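PDB 4MTE: zinc uptake regulation protein from Escherichia coli, which represses zinc-uptake genes such as znuACB by binding their operator DNA with zinc as cofactor. Local coordinates for residues Val22-Gln27 and Leu67-Glu72; Asp49-Ala54 and Pro61-Ala66; Glu14-Gln19 and Gln73-Lys78. All blocks are in the same frame, centred on the assembly; numbering follows the deposited sequence.

Contact 1: Val22-Gln27 and Leu67-Glu72; sequences VRLTPQ and LDFLLE. With nucleotides of chain E.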
# COMPACT_ATOMS: atom_id res chain seq x y z
N VAL D 22 -12.77 38.04 7.40
CA VAL D 22 -12.66 36.60 7.56
C VAL D 22 -11.86 36.33 8.82
O VAL D 22 -11.04 37.16 9.23
CB VAL D 22 -12.00 35.92 6.34
CG1 VAL D 22 -12.86 36.15 5.09
CG2 VAL D 22 -10.58 36.44 6.13
N ARG D 23 -12.08 35.18 9.44
CA ARG D 23 -11.52 34.90 10.76
C ARG D 23 -10.21 34.14 10.66
O ARG D 23 -10.18 32.98 10.26
CB ARG D 23 -12.52 34.11 11.59
CG ARG D 23 -13.93 34.65 11.53
CD ARG D 23 -14.76 34.11 12.67
NE ARG D 23 -16.17 33.97 12.32
CZ ARG D 23 -17.04 33.27 13.04
NH1 ARG D 23 -16.66 32.64 14.14
NH2 ARG D 23 -18.31 33.20 12.64
N LEU D 24 -9.12 34.81 11.04
CA LEU D 24 -7.82 34.16 11.14
C LEU D 24 -7.66 33.62 12.56
O LEU D 24 -7.02 34.25 13.41
CB LEU D 24 -6.69 35.13 10.81
CG LEU D 24 -5.30 34.50 10.74
CD1 LEU D 24 -5.20 33.52 9.58
CD2 LEU D 24 -4.25 35.59 10.62
N THR D 25 -8.26 32.46 12.81
CA THR D 25 -8.31 31.88 14.15
C THR D 25 -6.93 31.47 14.65
O THR D 25 -5.97 31.41 13.88
CB THR D 25 -9.22 30.64 14.15
OG1 THR D 25 -8.70 29.66 13.25
CG2 THR D 25 -10.64 31.01 13.73
N PRO D 26 -6.81 31.20 15.97
CA PRO D 26 -5.59 30.67 16.57
C PRO D 26 -5.03 29.45 15.83
O PRO D 26 -3.83 29.39 15.61
CB PRO D 26 -6.05 30.27 17.97
CG PRO D 26 -7.11 31.27 18.29
CD PRO D 26 -7.82 31.54 16.99
N GLN D 27 -5.90 28.52 15.47
CA GLN D 27 -5.47 27.33 14.73
C GLN D 27 -4.85 27.71 13.39
O GLN D 27 -3.70 27.38 13.12
CB GLN D 27 -6.65 26.38 14.49
CG GLN D 27 -6.95 25.45 15.65
CD GLN D 27 -7.81 24.28 15.24
OE1 GLN D 27 -8.46 24.30 14.19
NE2 GLN D 27 -7.83 23.24 16.06
N LEU D 67 -5.72 24.58 6.00
CA LEU D 67 -5.10 24.70 4.68
C LEU D 67 -6.08 25.19 3.63
O LEU D 67 -5.72 26.01 2.79
CB LEU D 67 -4.50 23.36 4.26
CG LEU D 67 -3.20 22.96 4.97
CD1 LEU D 67 -2.85 21.50 4.66
CD2 LEU D 67 -2.05 23.88 4.59
N ASP D 68 -7.32 24.70 3.67
CA ASP D 68 -8.35 25.16 2.75
C ASP D 68 -8.56 26.66 2.90
O ASP D 68 -8.58 27.40 1.92
CB ASP D 68 -9.67 24.43 2.99
CG ASP D 68 -9.67 23.01 2.45
OD1 ASP D 68 -9.01 22.76 1.42
OD2 ASP D 68 -10.33 22.14 3.06
N PHE D 69 -8.71 27.11 4.15
CA PHE D 69 -8.85 28.53 4.43
C PHE D 69 -7.66 29.34 3.90
O PHE D 69 -7.83 30.30 3.14
CB PHE D 69 -9.00 28.76 5.94
CG PHE D 69 -9.00 30.22 6.33
CD1 PHE D 69 -10.17 30.96 6.29
CD2 PHE D 69 -7.84 30.85 6.73
CE1 PHE D 69 -10.18 32.29 6.65
CE2 PHE D 69 -7.84 32.18 7.09
CZ PHE D 69 -9.01 32.90 7.05
N LEU D 70 -6.46 28.93 4.30
CA LEU D 70 -5.23 29.62 3.91
C LEU D 70 -5.06 29.63 2.39
O LEU D 70 -4.55 30.60 1.82
CB LEU D 70 -4.03 28.96 4.57
CG LEU D 70 -4.01 28.98 6.10
CD1 LEU D 70 -2.92 28.06 6.64
CD2 LEU D 70 -3.82 30.41 6.62
N LEU D 71 -5.48 28.55 1.74
CA LEU D 71 -5.42 28.46 0.29
C LEU D 71 -6.41 29.43 -0.33
O LEU D 71 -6.09 30.13 -1.29
CB LEU D 71 -5.75 27.04 -0.17
CG LEU D 71 -4.63 26.02 -0.04
CD1 LEU D 71 -5.19 24.60 -0.11
CD2 LEU D 71 -3.59 26.24 -1.13
N GLU D 72 -7.62 29.45 0.22
CA GLU D 72 -8.66 30.34 -0.28
C GLU D 72 -8.26 31.80 -0.14
O GLU D 72 -8.50 32.61 -1.04
CB GLU D 72 -9.97 30.07 0.46
CG GLU D 72 -11.18 30.74 -0.17
CD GLU D 72 -12.48 30.40 0.55
OE1 GLU D 72 -12.44 29.58 1.49
OE2 GLU D 72 -13.53 30.95 0.17
P DT E 6 -11.62 26.92 13.92
OP1 DT E 6 -10.53 27.61 14.65
OP2 DT E 6 -11.38 26.46 12.53
O5' DT E 6 -12.08 25.67 14.79
C5' DT E 6 -12.67 25.93 16.06
C4' DT E 6 -13.04 24.65 16.78
O4' DT E 6 -14.31 24.17 16.28
C3' DT E 6 -12.04 23.51 16.63
O3' DT E 6 -11.65 23.10 17.94
C2' DT E 6 -12.80 22.45 15.82
C1' DT E 6 -14.25 22.77 16.15
N1 DT E 6 -15.26 22.38 15.11
C2 DT E 6 -16.35 21.64 15.50
O2 DT E 6 -16.55 21.25 16.64
N3 DT E 6 -17.22 21.35 14.49
C4 DT E 6 -17.14 21.71 13.16
O4 DT E 6 -18.01 21.37 12.35
C5 DT E 6 -15.98 22.49 12.81
C7 DT E 6 -15.76 22.96 11.40
C6 DT E 6 -15.11 22.79 13.80
P DG E 5 -15.34 30.24 9.46
OP1 DG E 5 -14.28 31.27 9.46
OP2 DG E 5 -15.52 29.38 8.27
O5' DG E 5 -15.13 29.30 10.73
C5' DG E 5 -15.01 29.91 12.01
C4' DG E 5 -14.93 28.87 13.11
O4' DG E 5 -16.21 28.22 13.25
C3' DG E 5 -13.89 27.77 12.89
O3' DG E 5 -12.91 27.87 13.92
C2' DG E 5 -14.69 26.46 12.91
C1' DG E 5 -16.03 26.84 13.53
N9 DG E 5 -17.20 26.14 13.00
C8 DG E 5 -17.72 26.23 11.73
N7 DG E 5 -18.79 25.49 11.56
C5 DG E 5 -18.98 24.89 12.79
C6 DG E 5 -19.98 23.98 13.22
O6 DG E 5 -20.92 23.51 12.57
N1 DG E 5 -19.81 23.61 14.56
C2 DG E 5 -18.80 24.07 15.38
N2 DG E 5 -18.78 23.61 16.64
N3 DG E 5 -17.86 24.92 14.99
C4 DG E 5 -18.01 25.28 13.69
P DA E 4 -21.29 31.22 6.20
OP1 DA E 4 -20.64 32.17 5.27
OP2 DA E 4 -21.82 29.93 5.70
O5' DA E 4 -20.27 30.94 7.40
C5' DA E 4 -19.81 32.03 8.19
C4' DA E 4 -19.05 31.54 9.40
O4' DA E 4 -19.96 30.86 10.30
C3' DA E 4 -17.92 30.57 9.09
O3' DA E 4 -16.73 30.98 9.76
C2' DA E 4 -18.45 29.22 9.59
C1' DA E 4 -19.40 29.63 10.71
N9 DA E 4 -20.48 28.68 10.96
C8 DA E 4 -21.42 28.23 10.07
N7 DA E 4 -22.27 27.38 10.58
C5 DA E 4 -21.86 27.25 11.89
C6 DA E 4 -22.35 26.49 12.97
N6 DA E 4 -23.41 25.68 12.88
N1 DA E 4 -21.71 26.59 14.15
C2 DA E 4 -20.65 27.41 14.24
N3 DA E 4 -20.10 28.17 13.30
C4 DA E 4 -20.76 28.04 12.14
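Leu24 and Phe69 mark the closest backbone approach, 8.8 Å between their CA atoms, where the non-helical run Val22-Thr25 passes the last turns of helix 60-72. Thr25 is the N-cap of helix 26-36. The aromatic ring of Phe69 bridges the gap: CG lies anti to the backbone N (chi1 174°), which carries the ring outward to three consecutive residues. Its CZ comes within 3.4 Å of Arg23 O, an oblique approach, while Val22 CG2 lies 4.0 Å from the same CZ. From the other flank Leu24 CD1 reaches CE2 at 3.9 Å, the leucine side chain crossing the phenylalanine at about a right angle. Arg23 O is itself hydrogen-bonded by Arg28, whose side chain also makes a cation-pi contact with Phe69. Toward the DNA, Thr25 OG1 donates a hydrogen bond of 3.1 Å to OP1 of DT6 of chain E. The Arg23 guanidinium lays one face over the sugar-phosphate backbone of chain E, C5' of DG5 3.7 Å above its plane. The segments thus meet mainly through apolar side chains and the Arg23 carbonyl, whereas the loop turns a hydroxyl and a cation to the DNA, consistent with binding that reads no bases.

Contact 2: Asp49-Ala54 and Pro61-Ala66; sequences DLLREA and PTVYRA. With nucleotides of chain F; nucleotides of chain E.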
# COMPACT_ATOMS: atom_id res chain seq x y z
N ASP D 49 1.68 16.58 12.42
CA ASP D 49 2.62 16.14 13.45
C ASP D 49 3.23 17.33 14.19
O ASP D 49 3.36 17.30 15.41
CB ASP D 49 3.73 15.27 12.85
CG ASP D 49 3.25 13.87 12.50
OD1 ASP D 49 2.32 13.36 13.16
OD2 ASP D 49 3.82 13.27 11.56
N LEU D 50 3.61 18.37 13.46
CA LEU D 50 4.12 19.59 14.09
C LEU D 50 3.06 20.22 14.98
O LEU D 50 3.33 20.61 16.11
CB LEU D 50 4.56 20.61 13.03
CG LEU D 50 5.77 20.26 12.17
CD1 LEU D 50 6.04 21.39 11.19
CD2 LEU D 50 7.00 19.96 13.03
N LEU D 51 1.84 20.31 14.45
CA LEU D 51 0.74 20.94 15.16
C LEU D 51 0.38 20.21 16.46
O LEU D 51 -0.25 20.79 17.34
CB LEU D 51 -0.48 21.01 14.24
CG LEU D 51 -1.68 21.84 14.70
CD1 LEU D 51 -1.32 23.32 14.83
CD2 LEU D 51 -2.84 21.64 13.73
N ARG D 52 0.78 18.95 16.56
CA ARG D 52 0.43 18.13 17.72
C ARG D 52 1.18 18.53 18.99
O ARG D 52 0.64 18.44 20.09
CB ARG D 52 0.70 16.65 17.44
CG ARG D 52 -0.36 15.94 16.62
CD ARG D 52 -0.14 14.44 16.66
NE ARG D 52 -0.94 13.73 15.67
CZ ARG D 52 -2.25 13.54 15.76
NH1 ARG D 52 -2.93 14.03 16.79
NH2 ARG D 52 -2.88 12.87 14.81
N GLU D 53 2.43 18.96 18.82
CA GLU D 53 3.28 19.33 19.95
C GLU D 53 2.61 20.41 20.80
O GLU D 53 2.85 20.50 22.01
CB GLU D 53 4.63 19.82 19.45
CG GLU D 53 5.42 18.78 18.67
CD GLU D 53 6.59 19.37 17.91
OE1 GLU D 53 7.18 20.36 18.40
OE2 GLU D 53 6.91 18.85 16.82
N ALA D 54 1.77 21.22 20.16
CA ALA D 54 1.00 22.25 20.84
C ALA D 54 -0.41 21.73 21.11
O ALA D 54 -0.88 21.74 22.25
CB ALA D 54 0.94 23.51 19.99
N PRO D 61 -8.60 16.68 9.79
CA PRO D 61 -9.59 17.70 9.42
C PRO D 61 -9.15 19.11 9.84
O PRO D 61 -9.41 20.07 9.13
CB PRO D 61 -10.83 17.29 10.20
CG PRO D 61 -10.70 15.82 10.37
CD PRO D 61 -9.23 15.57 10.54
N THR D 62 -8.50 19.20 10.99
CA THR D 62 -8.01 20.47 11.51
C THR D 62 -7.05 21.11 10.51
O THR D 62 -7.26 22.24 10.04
CB THR D 62 -7.26 20.24 12.84
OG1 THR D 62 -8.00 19.32 13.65
CG2 THR D 62 -7.07 21.54 13.59
N VAL D 63 -6.01 20.36 10.18
CA VAL D 63 -4.98 20.80 9.25
C VAL D 63 -5.58 21.12 7.89
O VAL D 63 -5.28 22.15 7.30
CB VAL D 63 -3.89 19.72 9.10
CG1 VAL D 63 -2.82 20.16 8.10
CG2 VAL D 63 -3.27 19.41 10.45
N TYR D 64 -6.44 20.23 7.39
CA TYR D 64 -7.01 20.39 6.06
C TYR D 64 -7.97 21.58 5.97
O TYR D 64 -8.01 22.29 4.96
CB TYR D 64 -7.66 19.09 5.60
CG TYR D 64 -6.66 18.13 5.01
CD1 TYR D 64 -6.30 18.21 3.67
CD2 TYR D 64 -6.05 17.15 5.79
CE1 TYR D 64 -5.37 17.34 3.13
CE2 TYR D 64 -5.12 16.28 5.25
CZ TYR D 64 -4.79 16.38 3.92
OH TYR D 64 -3.86 15.51 3.37
N ARG D 65 -8.75 21.79 7.02
CA ARG D 65 -9.61 22.96 7.11
C ARG D 65 -8.75 24.22 7.08
O ARG D 65 -8.98 25.13 6.27
CB ARG D 65 -10.43 22.92 8.40
CG ARG D 65 -11.60 21.97 8.36
CD ARG D 65 -12.12 21.64 9.75
NE ARG D 65 -13.31 20.80 9.70
CZ ARG D 65 -13.82 20.16 10.75
NH1 ARG D 65 -13.23 20.24 11.94
NH2 ARG D 65 -14.91 19.42 10.61
N ALA D 66 -7.76 24.26 7.97
CA ALA D 66 -6.82 25.37 8.01
C ALA D 66 -6.24 25.63 6.63
O ALA D 66 -6.28 26.75 6.12
CB ALA D 66 -5.71 25.09 9.01
P DA F 21 -3.23 15.62 -0.18
OP1 DA F 21 -3.29 16.33 -1.47
OP2 DA F 21 -2.51 16.20 0.97
O5' DA F 21 -4.73 15.33 0.28
C5' DA F 21 -5.59 14.71 -0.66
C4' DA F 21 -6.95 14.44 -0.05
O4' DA F 21 -6.83 13.45 1.01
C3' DA F 21 -7.64 15.64 0.59
O3' DA F 21 -8.71 16.02 -0.26
C2' DA F 21 -8.11 15.14 1.97
C1' DA F 21 -7.95 13.63 1.85
N9 DA F 21 -7.70 12.91 3.09
C8 DA F 21 -6.57 12.90 3.86
N7 DA F 21 -6.66 12.13 4.93
C5 DA F 21 -7.93 11.60 4.84
C6 DA F 21 -8.65 10.71 5.66
N6 DA F 21 -8.18 10.15 6.78
N1 DA F 21 -9.90 10.40 5.27
C2 DA F 21 -10.40 10.94 4.15
N3 DA F 21 -9.82 11.78 3.31
C4 DA F 21 -8.58 12.07 3.72
P DT E 6 -11.62 26.92 13.92
OP1 DT E 6 -10.53 27.61 14.65
OP2 DT E 6 -11.38 26.46 12.53
O5' DT E 6 -12.08 25.67 14.79
C5' DT E 6 -12.67 25.93 16.06
C4' DT E 6 -13.04 24.65 16.78
O4' DT E 6 -14.31 24.17 16.28
C3' DT E 6 -12.04 23.51 16.63
O3' DT E 6 -11.65 23.10 17.94
C2' DT E 6 -12.80 22.45 15.82
C1' DT E 6 -14.25 22.77 16.15
N1 DT E 6 -15.26 22.38 15.11
C2 DT E 6 -16.35 21.64 15.50
O2 DT E 6 -16.55 21.25 16.64
N3 DT E 6 -17.22 21.35 14.49
C4 DT E 6 -17.14 21.71 13.16
O4 DT E 6 -18.01 21.37 12.35
C5 DT E 6 -15.98 22.49 12.81
C7 DT E 6 -15.76 22.96 11.40
C6 DT E 6 -15.11 22.79 13.80
P DT E 8 -11.42 16.07 20.93
OP1 DT E 8 -11.53 15.66 22.34
OP2 DT E 8 -10.09 16.40 20.36
O5' DT E 8 -12.06 14.93 20.01
C5' DT E 8 -13.39 14.50 20.27
C4' DT E 8 -13.84 13.49 19.24
O4' DT E 8 -14.23 14.17 18.01
C3' DT E 8 -12.79 12.46 18.84
O3' DT E 8 -13.26 11.17 19.20
C2' DT E 8 -12.64 12.63 17.33
C1' DT E 8 -13.97 13.28 16.95
N1 DT E 8 -13.98 14.04 15.66
C2 DT E 8 -15.05 13.90 14.79
O2 DT E 8 -16.01 13.17 15.01
N3 DT E 8 -14.96 14.65 13.65
C4 DT E 8 -13.94 15.51 13.28
O4 DT E 8 -13.96 16.13 12.23
C5 DT E 8 -12.86 15.61 14.23
C7 DT E 8 -11.68 16.51 13.96
C6 DT E 8 -12.93 14.88 15.35
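Leu51 CD2 meets Val63 CG2 at 4.0 Å, packing helix 44-52 against helix 60-72, the two helices of the helix-turn-helix in this winged-helix domain; the second is the recognition helix. The backbones come nearest at Leu51 and Val63, 8.2 Å between CA atoms. Leu51 CG stands anti to the backbone N (chi1 -170°), which sends the branch across the gap, and the leucine and valine side chains run antiparallel alongside each other. The same CD2 touches Thr62 CG2 at 4.2 Å. Leu34 and Glu30 of helix 26-36 also adjoin Leu51.

Val63 and Thr62 face the protein, while Tyr64 and Arg65 turn to the DNA. From its CB, Tyr64 holds CG anti to the carbonyl carbon (chi1 -83°), and the ring then runs along the sugar and phosphate of DA21 of chain F. Its CD1 and CE1 lie near C2', which sits over one face close to the ring's margin, and CE1 is also 3.5 Å from O5'. On the other limb CE2 approaches C8 of the base. CZ comes close to OP2, and at the tip OH has OP2 2.8 Å away and O5' 3.2 Å away. A phenylalanine here has no hydroxyl, and the phosphate of DA21 would probably be left without this partner.

Arg65 turns to bases, among them DT6 of chain E. Its chain is extended from CG to NE, and NH2 hydrogen-bonds O6 of a guanine base. The guanidinium is sandwiched: Pro61 CB lies over the centre of one face, and over the centre of the opposite face the methyl C7 of DT6 of chain E stands 3.5 Å above the plane.

Contact 3: Glu14-Gln19 and Gln73-Lys78; sequences EKICAQ and QGFVHK. With ZN (zinc ion), chain N; nucleotides of chain F.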
# COMPACT_ATOMS: atom_id res chain seq x y z
N GLU D 14 -2.76 38.64 9.06
CA GLU D 14 -3.73 39.03 10.08
C GLU D 14 -4.53 40.26 9.63
O GLU D 14 -5.77 40.25 9.63
CB GLU D 14 -3.02 39.33 11.40
CG GLU D 14 -2.45 38.11 12.09
CD GLU D 14 -1.38 38.45 13.10
OE1 GLU D 14 -1.66 39.23 14.03
OE2 GLU D 14 -0.24 37.94 12.97
N LYS D 15 -3.82 41.30 9.24
CA LYS D 15 -4.48 42.55 8.87
C LYS D 15 -5.33 42.39 7.60
O LYS D 15 -6.43 42.93 7.51
CB LYS D 15 -3.46 43.68 8.74
CG LYS D 15 -3.17 44.15 7.34
CD LYS D 15 -2.03 45.15 7.37
CE LYS D 15 -1.74 45.74 6.00
NZ LYS D 15 -0.50 46.56 6.04
N ILE D 16 -4.84 41.61 6.64
CA ILE D 16 -5.59 41.35 5.42
C ILE D 16 -6.88 40.59 5.73
O ILE D 16 -7.94 40.90 5.19
CB ILE D 16 -4.76 40.57 4.36
CG1 ILE D 16 -3.76 41.52 3.70
CG2 ILE D 16 -5.66 39.95 3.28
CD1 ILE D 16 -2.78 40.84 2.75
N CYS D 17 -6.80 39.59 6.61
CA CYS D 17 -8.00 38.88 7.03
C CYS D 17 -8.95 39.82 7.74
O CYS D 17 -10.16 39.75 7.54
CB CYS D 17 -7.64 37.70 7.93
SG CYS D 17 -6.90 36.32 7.03
N ALA D 18 -8.41 40.71 8.58
CA ALA D 18 -9.24 41.72 9.23
C ALA D 18 -9.95 42.60 8.19
O ALA D 18 -11.13 42.91 8.34
CB ALA D 18 -8.39 42.58 10.16
N GLN D 19 -9.23 42.98 7.14
CA GLN D 19 -9.80 43.80 6.08
C GLN D 19 -10.92 43.09 5.31
O GLN D 19 -11.86 43.73 4.84
CB GLN D 19 -8.71 44.26 5.11
CG GLN D 19 -7.79 45.33 5.69
CD GLN D 19 -6.65 45.70 4.75
OE1 GLN D 19 -6.12 44.86 4.03
NE2 GLN D 19 -6.28 46.98 4.76
N GLN D 73 -7.64 32.15 0.99
CA GLN D 73 -7.19 33.52 1.22
C GLN D 73 -5.86 33.83 0.52
O GLN D 73 -5.41 34.98 0.53
CB GLN D 73 -7.09 33.82 2.72
CG GLN D 73 -8.43 33.71 3.45
CD GLN D 73 -9.51 34.57 2.83
OE1 GLN D 73 -9.26 35.70 2.43
NE2 GLN D 73 -10.72 34.03 2.73
N GLY D 74 -5.24 32.82 -0.08
CA GLY D 74 -4.09 33.03 -0.94
C GLY D 74 -2.75 33.14 -0.22
O GLY D 74 -1.77 33.59 -0.81
N PHE D 75 -2.71 32.72 1.04
CA PHE D 75 -1.48 32.77 1.82
C PHE D 75 -0.60 31.55 1.53
O PHE D 75 0.61 31.59 1.74
CB PHE D 75 -1.81 32.82 3.32
CG PHE D 75 -2.71 33.95 3.69
CD1 PHE D 75 -2.62 35.17 3.04
CD2 PHE D 75 -3.66 33.80 4.68
CE1 PHE D 75 -3.45 36.22 3.38
CE2 PHE D 75 -4.50 34.85 5.02
CZ PHE D 75 -4.39 36.05 4.36
N VAL D 76 -1.23 30.48 1.06
CA VAL D 76 -0.54 29.22 0.81
C VAL D 76 -0.79 28.75 -0.62
O VAL D 76 -1.82 29.05 -1.21
CB VAL D 76 -1.02 28.13 1.81
CG1 VAL D 76 -0.40 26.77 1.51
CG2 VAL D 76 -0.71 28.56 3.24
N HIS D 77 0.18 28.03 -1.16
CA HIS D 77 0.03 27.34 -2.44
C HIS D 77 0.17 25.85 -2.22
O HIS D 77 0.95 25.40 -1.37
CB HIS D 77 1.09 27.79 -3.44
CG HIS D 77 0.98 29.24 -3.82
ND1 HIS D 77 -0.11 29.75 -4.48
CD2 HIS D 77 1.84 30.27 -3.64
CE1 HIS D 77 0.08 31.05 -4.69
NE2 HIS D 77 1.25 31.38 -4.18
N LYS D 78 -0.59 25.09 -3.00
CA LYS D 78 -0.45 23.64 -3.04
C LYS D 78 0.54 23.29 -4.14
O LYS D 78 0.42 23.77 -5.27
CB LYS D 78 -1.80 22.99 -3.33
CG LYS D 78 -1.76 21.48 -3.36
CD LYS D 78 -3.11 20.90 -3.74
CE LYS D 78 -3.11 19.38 -3.65
NZ LYS D 78 -2.94 18.91 -2.26
ZN ZN N . 2.47 32.99 -4.17
P DA F 21 -3.23 15.62 -0.18
OP1 DA F 21 -3.29 16.33 -1.47
OP2 DA F 21 -2.51 16.20 0.97
O5' DA F 21 -4.73 15.33 0.28
C5' DA F 21 -5.59 14.71 -0.66
C4' DA F 21 -6.95 14.44 -0.05
O4' DA F 21 -6.83 13.45 1.01
C3' DA F 21 -7.64 15.64 0.59
O3' DA F 21 -8.71 16.02 -0.26
C2' DA F 21 -8.11 15.14 1.97
C1' DA F 21 -7.95 13.63 1.85
N9 DA F 21 -7.70 12.91 3.09
C8 DA F 21 -6.57 12.90 3.86
N7 DA F 21 -6.66 12.13 4.93
C5 DA F 21 -7.93 11.60 4.84
C6 DA F 21 -8.65 10.71 5.66
N6 DA F 21 -8.18 10.15 6.78
N1 DA F 21 -9.90 10.40 5.27
C2 DA F 21 -10.40 10.94 4.15
N3 DA F 21 -9.82 11.78 3.31
C4 DA F 21 -8.58 12.07 3.72
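Cys17 points its sulfur at the rim of the Phe75 ring. SG lies 3.5 Å from CE2, and its direction from the ring centroid is 87° off the normal, so the sulfur sits in the ring plane and the pair is a sulfur-aromatic contact of the edge type. Ile16, on the preceding position of helix 6-20, adds a second edge contact, with CG2 4.2 Å from CZ. One face of the ring is covered from within its own segment by Gln73 CB, 3.6 Å above the plane and nearer the ring's border than its centre. Phe75 CG is anti to the carbonyl carbon, which directs the ring at the helix. Leu70, Leu32 and Phe91 also pack around the ring, and Cys17 also touches Phe69.

The chain turns here from the recognition helix of the winged-helix domain into the first strand of its wing. Gly74, with phi 84°, closes helix 60-72 in a Schellman motif, and Phe75 follows at once, before strand 76-79 begins. Farther along, His77 and Lys78 lie well away from helix 6-20 and serve two different sites. His77 NE2 binds the zinc ion at 2.0 Å, in a site completed by Cys88, His96 and Glu111; the His96 ring stands nearly perpendicular to that of His77. Lys78 extends from CG anti to the backbone N and bends only at its last torsion, chi4 66°, bringing NZ to 2.7 Å from OP1 of DA21 of chain F, to which it donates a hydrogen bond.

In the fold
From the N terminus, helix 6-20 supplies the first half of contact 3, whose loop closes only when the chain returns at 73-78. Just after that helix, 22-27 opens contact 1, closed by 67-72 and nested inside contact 3. Innermost is contact 2, 49-54 with 61-66, so the three nest without crossing. Contacts 1 and 2 share helix 60-72 and touch where Gln27 NE2 packs on Thr62 CG2. Contacts 1 and 3 have centres about 7 Å apart and adjoin through Leu70 and Phe75, whereas contacts 2 and 3 do not touch. Together they tie helix 6-20, the entry to helix 26-36, helix 44-52 and strand 76-79 around the DNA-binding helix.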